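Local coordinates for protein transcription elongation factor SPT6 (PDB 3PJP) that binds the phosphorylated C-terminal repeat domain of RNA polymerase II through its tandem SH2 domain and probably chaperones histones H3-H4 during transcription elongation, at residues Y24-E29 against D54-V59; K120-Y125 against Y148-L153; Y160-K165 against N186-L191. All coordinates share one frame; numbering follows the deposited sequence.

Contact 1: Y24-E29 against D54-V59; sequences YLRSKE and DLFQHV
R26 meets D54 and F56 where helix 18-25 and the type I turn L25-K28 of the N-terminal SH2 domain lie beside the hairpin formed by strands 44-52 and 55-64. From CB, which lies near F56 CZ, the chain leaves with CG opposite the backbone N (chi1 -170°). CG and then CD graze the carboxylate, each 3.6 Å from D54 OD1. A bend at chi3 (-43°) swings the guanidinium back, and R26 NH1 donates to D54 OD1 at 2.9 Å. The oxygen lies in the guanidinium plane, yet the nitrogen comes in from above the carboxylate plane. Water 2 accepts a second bond from R26 NH1 at 2.7 Å, while R26 NH2 turns to D23. F56 CZ lies over one guanidinium face; NH1 in turn sits at the edge of the phenyl ring, with R26 NH1 3.8 Å from F56 CE2. Buried L25 adds an apolar contact, its CB 4.0 Å from F56 CE1 and oblique to the ring. Water 1 joins R26 O to D54 N. The arginine's charge is probably largely balanced by D23 and D54, and the flat guanidinium, one face against F56 CZ and its edge against D54, suits a site between a buried ring and an exposed aspartate.

Contact 2: K120-Y125 against Y148-L153; sequences KFIEDY and YLIFKL
I122 sends CG1 away from its own carbonyl carbon (chi1 -71°) and continues extended (chi2 170°), which drives CD1 straight toward the strand; the same first torsion leaves CG2 on the flank that faces K152. I150 likewise holds CG2 opposite its backbone N, and this branch meets the incoming methyl, I122 CD1 lying 3.5 Å from I150 CG2. The two side chains cross at a slant, and the methyl tip also reaches the backbone, with I122 CD1 3.3 Å from I150 O, a tight van der Waals approach. In the C-terminal SH2 domain this is helix 115-128 lying against one face of the central sheet, nearly aligned with strand 146-152: the axes of segments 120-125 and 148-152 approach to 8.9 Å, 16° from parallel. A branched isoleucine suits so close a helix-to-sheet gap, since its two arms reach separate neighbours on the strand while V134, Y136 and L159 surround it on the adjoining strands. The second arm, I122 CG2, touches K152 CB at 3.8 Å, the side chains passing in opposite directions. Only the aliphatic root of the lysine is used here; its NZ goes to the carbonyl oxygen of S157.

Contact 3: Y160-K165 against N186-L191; sequences YIWNVK and NGFKTL
W162, on strand 159-166, faces F188 of helix 181-191 across a CA-to-CA gap of 9.5 Å, bridged by large side chains. This is the second helix of the C-terminal SH2 domain packing on the central sheet; on the neighbouring position of the strand, I161 turns to helix 115-128 instead, so that alternate residues serve the two helices that flank the sheet in this fold. The six-membered ring of the indole reaches the helix with W162 CZ3, which lies 3.8 Å from F188 CD1. F188 throws its ring out toward the strand because CG stands opposite the backbone N (chi1 160°), although its CB points neither at the strand nor away from it. The two rings stand almost at right angles, with planes at 89° and centroids 5.8 Å apart. The indole atoms CZ3 and CE3 lie at the edge of the phenyl ring, near its plane, while F188 CD1 meets the indole obliquely. F151 from strand 146-152 meets both rings edge-to-face, making an aromatic cluster of the three. Buried F188 suits the inner part of it, whereas W162, partly exposed, can span the margin with its long flat system. One turn further along the helix, L191 adds apolar cover, its CB 3.8 Å from W162 CZ3. The same residue also brings its backbone up to the far corner of the indole: the carbonyl oxygen L191 O lies near the indole plane, at the ring's edge, 3.7 Å from W162 CH2.

Overall arrangement
Contacts 2 and 3 belong to one sheet of the C-terminal SH2 domain: strands 146-152 and 159-166 are paired neighbours, L149 O and W162 N standing 2.8 Å apart, and each contact settles a helix on a different face. Their centres lie about 13 Å apart. Contact 1, its centre about 29 Å from that of contact 2, lies in the N-terminal domain and joins its first helix region to the strand one further on than in contact 2. Chemistry follows position. Contact 2 is buried and aliphatic, without a hydrogen bond across it; contact 3 is aromatic and partly buried; contact 1, partly buried and partly at the surface, combines an L25-F56 contact with a salt bridge and bridging waters.

Contact 1: Y24-E29 against D54-V59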
loop_
_atom_site.group_PDB
_atom_site.type_symbol
_atom_site.label_atom_id
_atom_site.label_comp_id
_atom_site.label_asym_id
_atom_site.label_seq_id
_atom_site.Cartn_x
_atom_site.Cartn_y
_atom_site.Cartn_z
ATOM N N TYR A 24 0.862 4.490 -19.661
ATOM C CA TYR A 24 2.084 5.285 -19.700
ATOM C C TYR A 24 3.165 4.721 -18.772
ATOM O O TYR A 24 4.342 4.686 -19.134
ATOM C CB TYR A 24 1.777 6.750 -19.362
ATOM C CG TYR A 24 2.977 7.667 -19.300
ATOM C CD1 TYR A 24 3.466 8.282 -20.447
ATOM C CD2 TYR A 24 3.599 7.945 -18.087
ATOM C CE1 TYR A 24 4.556 9.136 -20.386
ATOM C CE2 TYR A 24 4.695 8.795 -18.016
ATOM C CZ TYR A 24 5.169 9.386 -19.175
ATOM O OH TYR A 24 6.253 10.236 -19.116
ATOM N N LEU A 25 2.765 4.259 -17.582
ATOM C CA LEU A 25 3.733 3.760 -16.617
ATOM C C LEU A 25 4.099 2.290 -16.780
ATOM O O LEU A 25 5.003 1.806 -16.101
ATOM C CB LEU A 25 3.206 3.953 -15.199
ATOM C CG LEU A 25 3.011 5.372 -14.687
ATOM C CD1 LEU A 25 2.247 5.304 -13.349
ATOM C CD2 LEU A 25 4.358 6.067 -14.525
ATOM N N ARG A 26 3.402 1.577 -17.658
ATOM C CA ARG A 26 3.548 0.124 -17.705
ATOM C C ARG A 26 4.989 -0.351 -17.887
ATOM O O ARG A 26 5.381 -1.374 -17.331
ATOM C CB ARG A 26 2.642 -0.503 -18.764
ATOM C CG ARG A 26 2.586 -2.019 -18.663
ATOM C CD ARG A 26 1.590 -2.596 -19.641
ATOM N NE ARG A 26 0.356 -1.820 -19.659
ATOM C CZ ARG A 26 -0.626 -1.948 -18.775
ATOM N NH1 ARG A 26 -0.529 -2.836 -17.790
ATOM N NH2 ARG A 26 -1.712 -1.192 -18.882
ATOM N N SER A 27 5.777 0.396 -18.649
ATOM C CA SER A 27 7.152 -0.001 -18.929
ATOM C C SER A 27 8.155 0.645 -17.971
ATOM O O SER A 27 9.358 0.415 -18.079
ATOM C CB SER A 27 7.517 0.363 -20.368
ATOM O OG SER A 27 7.632 1.771 -20.505
ATOM N N LYS A 28 7.661 1.452 -17.038
ATOM C CA LYS A 28 8.527 2.110 -16.066
ATOM C C LYS A 28 8.860 1.179 -14.893
ATOM O O LYS A 28 8.592 -0.019 -14.947
ATOM C CB LYS A 28 7.889 3.415 -15.574
ATOM C CG LYS A 28 7.587 4.420 -16.692
ATOM C CD LYS A 28 8.859 4.911 -17.358
ATOM C CE LYS A 28 8.568 5.972 -18.413
ATOM N NZ LYS A 28 7.933 7.192 -17.838
ATOM N N GLU A 29 9.459 1.733 -13.844
ATOM C CA GLU A 29 9.873 0.936 -12.693
ATOM C C GLU A 29 9.018 1.219 -11.465
ATOM O O GLU A 29 8.264 2.191 -11.434
ATOM C CB GLU A 29 11.343 1.201 -12.362
ATOM C CG GLU A 29 12.308 0.831 -13.474
ATOM C CD GLU A 29 12.326 -0.655 -13.755
ATOM O OE1 GLU A 29 12.512 -1.437 -12.800
ATOM O OE2 GLU A 29 12.149 -1.045 -14.928
ATOM N N ASP A 54 2.352 -4.646 -13.979
ATOM C CA ASP A 54 0.918 -4.473 -14.178
ATOM C C ASP A 54 0.146 -4.192 -12.889
ATOM O O ASP A 54 -1.051 -4.486 -12.797
ATOM C CB ASP A 54 0.344 -5.692 -14.911
ATOM C CG ASP A 54 0.986 -5.898 -16.287
ATOM O OD1 ASP A 54 1.375 -4.892 -16.925
ATOM O OD2 ASP A 54 1.118 -7.063 -16.729
ATOM N N LEU A 55 0.823 -3.614 -11.895
ATOM C CA LEU A 55 0.192 -3.319 -10.610
ATOM C C LEU A 55 0.346 -1.838 -10.268
ATOM O O LEU A 55 1.454 -1.358 -10.014
ATOM C CB LEU A 55 0.782 -4.202 -9.501
ATOM C CG LEU A 55 0.127 -4.139 -8.118
ATOM C CD1 LEU A 55 -1.312 -4.646 -8.156
ATOM C CD2 LEU A 55 0.937 -4.921 -7.095
ATOM N N PHE A 56 -0.765 -1.109 -10.295
ATOM C CA PHE A 56 -0.720 0.335 -10.111
ATOM C C PHE A 56 -1.717 0.798 -9.081
ATOM O O PHE A 56 -2.822 0.251 -8.970
ATOM C CB PHE A 56 -1.050 1.064 -11.411
ATOM C CG PHE A 56 -0.365 0.500 -12.605
ATOM C CD1 PHE A 56 0.885 0.965 -12.984
ATOM C CD2 PHE A 56 -0.965 -0.502 -13.350
ATOM C CE1 PHE A 56 1.520 0.438 -14.110
ATOM C CE2 PHE A 56 -0.335 -1.022 -14.464
ATOM C CZ PHE A 56 0.909 -0.560 -14.834
ATOM N N GLN A 57 -1.335 1.844 -8.361
ATOM C CA GLN A 57 -2.243 2.463 -7.420
ATOM C C GLN A 57 -2.587 3.877 -7.837
ATOM O O GLN A 57 -1.722 4.640 -8.281
ATOM C CB GLN A 57 -1.651 2.445 -6.011
ATOM C CG GLN A 57 -2.509 3.148 -4.986
ATOM C CD GLN A 57 -1.970 2.983 -3.589
ATOM O OE1 GLN A 57 -1.039 3.680 -3.179
ATOM N NE2 GLN A 57 -2.535 2.033 -2.850
ATOM N N HIS A 58 -3.860 4.222 -7.692
ATOM C CA HIS A 58 -4.329 5.572 -7.937
ATOM C C HIS A 58 -4.670 6.239 -6.608
ATOM O O HIS A 58 -5.431 5.690 -5.800
ATOM C CB HIS A 58 -5.537 5.535 -8.867
ATOM C CG HIS A 58 -5.278 4.822 -10.160
ATOM N ND1 HIS A 58 -4.809 5.470 -11.284
ATOM C CD2 HIS A 58 -5.422 3.522 -10.508
ATOM C CE1 HIS A 58 -4.680 4.599 -12.271
ATOM N NE2 HIS A 58 -5.045 3.409 -11.827
ATOM N N VAL A 59 -4.077 7.407 -6.391
ATOM C CA VAL A 59 -4.169 8.136 -5.131
ATOM C C VAL A 59 -4.890 9.447 -5.378
ATOM O O VAL A 59 -4.492 10.231 -6.252
ATOM C CB VAL A 59 -2.766 8.406 -4.593
ATOM C CG1 VAL A 59 -2.825 9.120 -3.231
ATOM C CG2 VAL A 59 -1.992 7.102 -4.488
HETATM O O HOH W 1 4.134 -3.634 -15.884
HETATM O O HOH W 2 -2.175 -3.875 -15.929
#

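Contact 2: K120-Y125 against Y148-L153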
loop_
_atom_site.group_PDB
_atom_site.type_symbol
_atom_site.label_atom_id
_atom_site.label_comp_id
_atom_site.label_asym_id
_atom_site.label_seq_id
_atom_site.Cartn_x
_atom_site.Cartn_y
_atom_site.Cartn_z
ATOM N N LYS A 120 -0.618 -22.774 -0.383
ATOM C CA LYS A 120 -0.057 -24.104 -0.591
ATOM C C LYS A 120 1.316 -24.244 0.061
ATOM O O LYS A 120 1.633 -25.291 0.626
ATOM C CB LYS A 120 0.012 -24.454 -2.082
ATOM C CG LYS A 120 0.501 -25.870 -2.358
ATOM C CD LYS A 120 0.428 -26.208 -3.840
ATOM C CE LYS A 120 0.904 -27.631 -4.105
ATOM N NZ LYS A 120 0.891 -27.962 -5.558
ATOM N N PHE A 121 2.138 -23.202 -0.017
ATOM C CA PHE A 121 3.453 -23.269 0.607
ATOM C C PHE A 121 3.318 -23.484 2.111
ATOM O O PHE A 121 4.071 -24.250 2.716
ATOM C CB PHE A 121 4.283 -22.023 0.324
ATOM C CG PHE A 121 5.700 -22.139 0.793
ATOM C CD1 PHE A 121 6.697 -22.551 -0.075
ATOM C CD2 PHE A 121 6.036 -21.861 2.107
ATOM C CE1 PHE A 121 8.004 -22.670 0.359
ATOM C CE2 PHE A 121 7.341 -21.979 2.547
ATOM C CZ PHE A 121 8.326 -22.382 1.673
ATOM N N ILE A 122 2.343 -22.813 2.709
ATOM C CA ILE A 122 2.106 -22.918 4.143
ATOM C C ILE A 122 1.500 -24.264 4.546
ATOM O O ILE A 122 1.918 -24.853 5.542
ATOM C CB ILE A 122 1.244 -21.749 4.646
ATOM C CG1 ILE A 122 2.068 -20.463 4.612
ATOM C CG2 ILE A 122 0.728 -22.022 6.058
ATOM C CD1 ILE A 122 1.267 -19.218 4.863
ATOM N N GLU A 123 0.524 -24.751 3.782
ATOM C CA GLU A 123 -0.027 -26.086 4.017
ATOM C C GLU A 123 1.088 -27.134 3.984
ATOM O O GLU A 123 1.245 -27.919 4.918
ATOM C CB GLU A 123 -1.091 -26.431 2.973
ATOM C CG GLU A 123 -2.389 -25.639 3.089
ATOM C CD GLU A 123 -3.344 -25.931 1.943
ATOM O OE1 GLU A 123 -4.469 -25.387 1.937
ATOM O OE2 GLU A 123 -2.963 -26.710 1.042
ATOM N N ASP A 124 1.860 -27.139 2.902
ATOM C CA ASP A 124 2.963 -28.085 2.774
ATOM C C ASP A 124 3.948 -27.960 3.935
ATOM O O ASP A 124 4.335 -28.961 4.535
ATOM C CB ASP A 124 3.691 -27.899 1.441
ATOM C CG ASP A 124 2.834 -28.276 0.252
ATOM O OD1 ASP A 124 1.765 -28.892 0.451
ATOM O OD2 ASP A 124 3.232 -27.962 -0.891
ATOM N N TYR A 125 4.348 -26.731 4.253
ATOM C CA TYR A 125 5.289 -26.503 5.345
ATOM C C TYR A 125 4.755 -27.005 6.684
ATOM O O TYR A 125 5.497 -27.577 7.485
ATOM C CB TYR A 125 5.657 -25.025 5.463
ATOM C CG TYR A 125 6.532 -24.733 6.659
ATOM C CD1 TYR A 125 5.976 -24.432 7.897
ATOM C CD2 TYR A 125 7.915 -24.769 6.556
ATOM C CE1 TYR A 125 6.774 -24.170 8.996
ATOM C CE2 TYR A 125 8.721 -24.505 7.645
ATOM C CZ TYR A 125 8.147 -24.206 8.863
ATOM O OH TYR A 125 8.950 -23.945 9.949
ATOM N N TYR A 148 -1.428 -9.671 1.677
ATOM C CA TYR A 148 -1.970 -10.731 2.515
ATOM C C TYR A 148 -0.994 -11.053 3.636
ATOM O O TYR A 148 0.221 -10.950 3.464
ATOM C CB TYR A 148 -2.227 -12.007 1.718
ATOM C CG TYR A 148 -3.148 -11.846 0.551
ATOM C CD1 TYR A 148 -4.495 -11.560 0.731
ATOM C CD2 TYR A 148 -2.671 -11.997 -0.743
ATOM C CE1 TYR A 148 -5.344 -11.427 -0.358
ATOM C CE2 TYR A 148 -3.502 -11.861 -1.833
ATOM C CZ TYR A 148 -4.836 -11.579 -1.642
ATOM O OH TYR A 148 -5.651 -11.457 -2.753
ATOM N N LEU A 149 -1.540 -11.417 4.791
ATOM C CA LEU A 149 -0.779 -11.991 5.885
ATOM C C LEU A 149 -1.397 -13.360 6.123
ATOM O O LEU A 149 -2.505 -13.461 6.636
ATOM C CB LEU A 149 -0.909 -11.118 7.132
ATOM C CG LEU A 149 -0.465 -11.632 8.507
ATOM C CD1 LEU A 149 0.857 -12.389 8.471
ATOM C CD2 LEU A 149 -0.368 -10.457 9.463
ATOM N N ILE A 150 -0.686 -14.402 5.709
ATOM C CA ILE A 150 -1.227 -15.764 5.704
ATOM C C ILE A 150 -0.425 -16.574 6.717
ATOM O O ILE A 150 0.809 -16.547 6.703
ATOM C CB ILE A 150 -1.112 -16.396 4.313
ATOM C CG1 ILE A 150 -1.624 -15.417 3.245
ATOM C CG2 ILE A 150 -1.866 -17.734 4.257
ATOM C CD1 ILE A 150 -1.544 -15.938 1.830
ATOM N N PHE A 151 -1.126 -17.269 7.607
ATOM C CA PHE A 151 -0.482 -17.907 8.759
ATOM C C PHE A 151 -1.213 -19.152 9.251
ATOM O O PHE A 151 -2.401 -19.341 9.000
ATOM C CB PHE A 151 -0.301 -16.906 9.919
ATOM C CG PHE A 151 -1.592 -16.346 10.466
ATOM C CD1 PHE A 151 -2.161 -16.878 11.605
ATOM C CD2 PHE A 151 -2.222 -15.276 9.855
ATOM C CE1 PHE A 151 -3.341 -16.364 12.124
ATOM C CE2 PHE A 151 -3.408 -14.749 10.378
ATOM C CZ PHE A 151 -3.963 -15.304 11.521
ATOM N N LYS A 152 -0.476 -19.988 9.969
ATOM C CA LYS A 152 -1.015 -21.211 10.538
ATOM C C LYS A 152 -0.190 -21.529 11.776
ATOM O O LYS A 152 1.043 -21.584 11.714
ATOM C CB LYS A 152 -0.913 -22.333 9.503
ATOM C CG LYS A 152 -1.623 -23.618 9.858
ATOM C CD LYS A 152 -1.474 -24.622 8.712
ATOM C CE LYS A 152 -2.135 -25.961 9.030
ATOM N NZ LYS A 152 -3.596 -25.870 8.830
ATOM N N LEU A 153 -0.874 -21.712 12.903
ATOM C CA LEU A 153 -0.234 -21.883 14.203
ATOM C C LEU A 153 0.436 -23.251 14.371
ATOM O O LEU A 153 1.530 -23.356 14.926
ATOM C CB LEU A 153 -1.274 -21.688 15.310
ATOM C CG LEU A 153 -0.761 -21.870 16.739
ATOM C CD1 LEU A 153 0.070 -20.670 17.182
ATOM C CD2 LEU A 153 -1.918 -22.112 17.698
#

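Contact 3: Y160-K165 against N186-L191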
loop_
_atom_site.group_PDB
_atom_site.type_symbol
_atom_site.label_atom_id
_atom_site.label_comp_id
_atom_site.label_asym_id
_atom_site.label_seq_id
_atom_site.Cartn_x
_atom_site.Cartn_y
_atom_site.Cartn_z
ATOM N N TYR A 160 -5.209 -19.071 8.302
ATOM C CA TYR A 160 -5.984 -17.842 8.246
ATOM C C TYR A 160 -5.333 -16.838 7.315
ATOM O O TYR A 160 -4.128 -16.883 7.079
ATOM C CB TYR A 160 -6.104 -17.205 9.622
ATOM C CG TYR A 160 -6.885 -18.037 10.620
ATOM C CD1 TYR A 160 -8.274 -18.002 10.641
ATOM C CD2 TYR A 160 -6.229 -18.835 11.545
ATOM C CE1 TYR A 160 -8.994 -18.756 11.564
ATOM C CE2 TYR A 160 -6.935 -19.588 12.477
ATOM C CZ TYR A 160 -8.318 -19.543 12.473
ATOM O OH TYR A 160 -9.024 -20.290 13.389
ATOM N N ILE A 161 -6.147 -15.930 6.803
ATOM C CA ILE A 161 -5.657 -14.863 5.956
ATOM C C ILE A 161 -6.123 -13.554 6.533
ATOM O O ILE A 161 -7.325 -13.279 6.601
ATOM C CB ILE A 161 -6.147 -15.008 4.489
ATOM C CG1 ILE A 161 -5.623 -16.316 3.888
ATOM C CG2 ILE A 161 -5.699 -13.805 3.653
ATOM C CD1 ILE A 161 -6.001 -16.531 2.443
ATOM N N TRP A 162 -5.161 -12.742 6.966
ATOM C CA TRP A 162 -5.443 -11.374 7.376
ATOM C C TRP A 162 -4.975 -10.404 6.293
ATOM O O TRP A 162 -4.327 -10.802 5.325
ATOM C CB TRP A 162 -4.775 -11.058 8.709
ATOM C CG TRP A 162 -5.449 -11.724 9.879
ATOM C CD1 TRP A 162 -6.537 -12.565 9.841
ATOM C CD2 TRP A 162 -5.054 -11.644 11.252
ATOM N NE1 TRP A 162 -6.841 -12.986 11.110
ATOM C CE2 TRP A 162 -5.952 -12.433 11.993
ATOM C CE3 TRP A 162 -4.038 -10.959 11.930
ATOM C CZ2 TRP A 162 -5.856 -12.569 13.388
ATOM C CZ3 TRP A 162 -3.943 -11.088 13.305
ATOM C CH2 TRP A 162 -4.850 -11.887 14.024
ATOM N N ASN A 163 -5.296 -9.124 6.457
ATOM C CA ASN A 163 -5.076 -8.161 5.383
ATOM C C ASN A 163 -4.322 -6.959 5.915
ATOM O O ASN A 163 -4.652 -6.448 6.976
ATOM C CB ASN A 163 -6.408 -7.721 4.791
ATOM C CG ASN A 163 -7.166 -8.880 4.153
ATOM O OD1 ASN A 163 -6.864 -9.289 3.033
ATOM N ND2 ASN A 163 -8.133 -9.427 4.878
ATOM N N VAL A 164 -3.320 -6.518 5.159
ATOM C CA VAL A 164 -2.459 -5.423 5.594
ATOM C C VAL A 164 -2.476 -4.356 4.508
ATOM O O VAL A 164 -2.257 -4.661 3.337
ATOM C CB VAL A 164 -1.011 -5.904 5.801
ATOM C CG1 VAL A 164 -0.094 -4.724 6.107
ATOM C CG2 VAL A 164 -0.930 -6.922 6.936
ATOM N N LYS A 165 -2.753 -3.104 4.883
ATOM C CA LYS A 165 -2.802 -2.014 3.901
ATOM C C LYS A 165 -1.552 -1.147 4.010
ATOM O O LYS A 165 -1.184 -0.690 5.096
ATOM C CB LYS A 165 -4.065 -1.164 4.096
ATOM C CG LYS A 165 -4.108 0.129 3.246
ATOM C CD LYS A 165 -4.686 -0.088 1.875
ATOM C CE LYS A 165 -4.964 1.259 1.198
ATOM N NZ LYS A 165 -5.513 1.108 -0.176
ATOM N N ASN A 186 5.479 -7.852 15.246
ATOM C CA ASN A 186 5.202 -7.875 16.676
ATOM C C ASN A 186 3.718 -7.632 16.969
ATOM O O ASN A 186 3.145 -8.261 17.848
ATOM C CB ASN A 186 6.070 -6.853 17.425
ATOM C CG ASN A 186 7.544 -7.248 17.464
ATOM O OD1 ASN A 186 7.892 -8.410 17.255
ATOM N ND2 ASN A 186 8.413 -6.281 17.748
ATOM N N GLY A 187 3.106 -6.708 16.240
ATOM C CA GLY A 187 1.691 -6.418 16.400
ATOM C C GLY A 187 0.811 -7.588 15.994
ATOM O O GLY A 187 -0.178 -7.892 16.669
ATOM N N PHE A 188 1.163 -8.235 14.886
ATOM C CA PHE A 188 0.513 -9.470 14.465
ATOM C C PHE A 188 0.561 -10.515 15.585
ATOM O O PHE A 188 -0.462 -11.111 15.939
ATOM C CB PHE A 188 1.180 -9.988 13.181
ATOM C CG PHE A 188 0.946 -11.448 12.902
ATOM C CD1 PHE A 188 -0.332 -11.928 12.685
ATOM C CD2 PHE A 188 2.013 -12.330 12.819
ATOM C CE1 PHE A 188 -0.542 -13.264 12.407
ATOM C CE2 PHE A 188 1.810 -13.671 12.548
ATOM C CZ PHE A 188 0.534 -14.135 12.343
ATOM N N LYS A 189 1.742 -10.735 16.151
ATOM C CA LYS A 189 1.881 -11.751 17.194
ATOM C C LYS A 189 1.036 -11.421 18.423
ATOM O O LYS A 189 0.485 -12.318 19.063
ATOM C CB LYS A 189 3.352 -11.976 17.557
ATOM C CG LYS A 189 4.162 -12.578 16.412
ATOM C CD LYS A 189 5.637 -12.694 16.748
ATOM C CE LYS A 189 6.423 -13.209 15.550
ATOM N NZ LYS A 189 7.883 -13.290 15.823
ATOM N N THR A 190 0.899 -10.136 18.725
ATOM C CA THR A 190 0.090 -9.690 19.862
ATOM C C THR A 190 -1.400 -9.952 19.588
ATOM O O THR A 190 -2.151 -10.391 20.471
ATOM C CB THR A 190 0.377 -8.201 20.172
ATOM O OG1 THR A 190 1.714 -8.076 20.671
ATOM C CG2 THR A 190 -0.592 -7.644 21.193
ATOM N N LEU A 191 -1.810 -9.714 18.346
ATOM C CA LEU A 191 -3.189 -9.915 17.928
ATOM C C LEU A 191 -3.571 -11.391 17.871
ATOM O O LEU A 191 -4.754 -11.720 17.761
ATOM C CB LEU A 191 -3.428 -9.251 16.563
ATOM C CG LEU A 191 -3.437 -7.725 16.621
ATOM C CD1 LEU A 191 -3.348 -7.127 15.224
ATOM C CD2 LEU A 191 -4.675 -7.217 17.362
#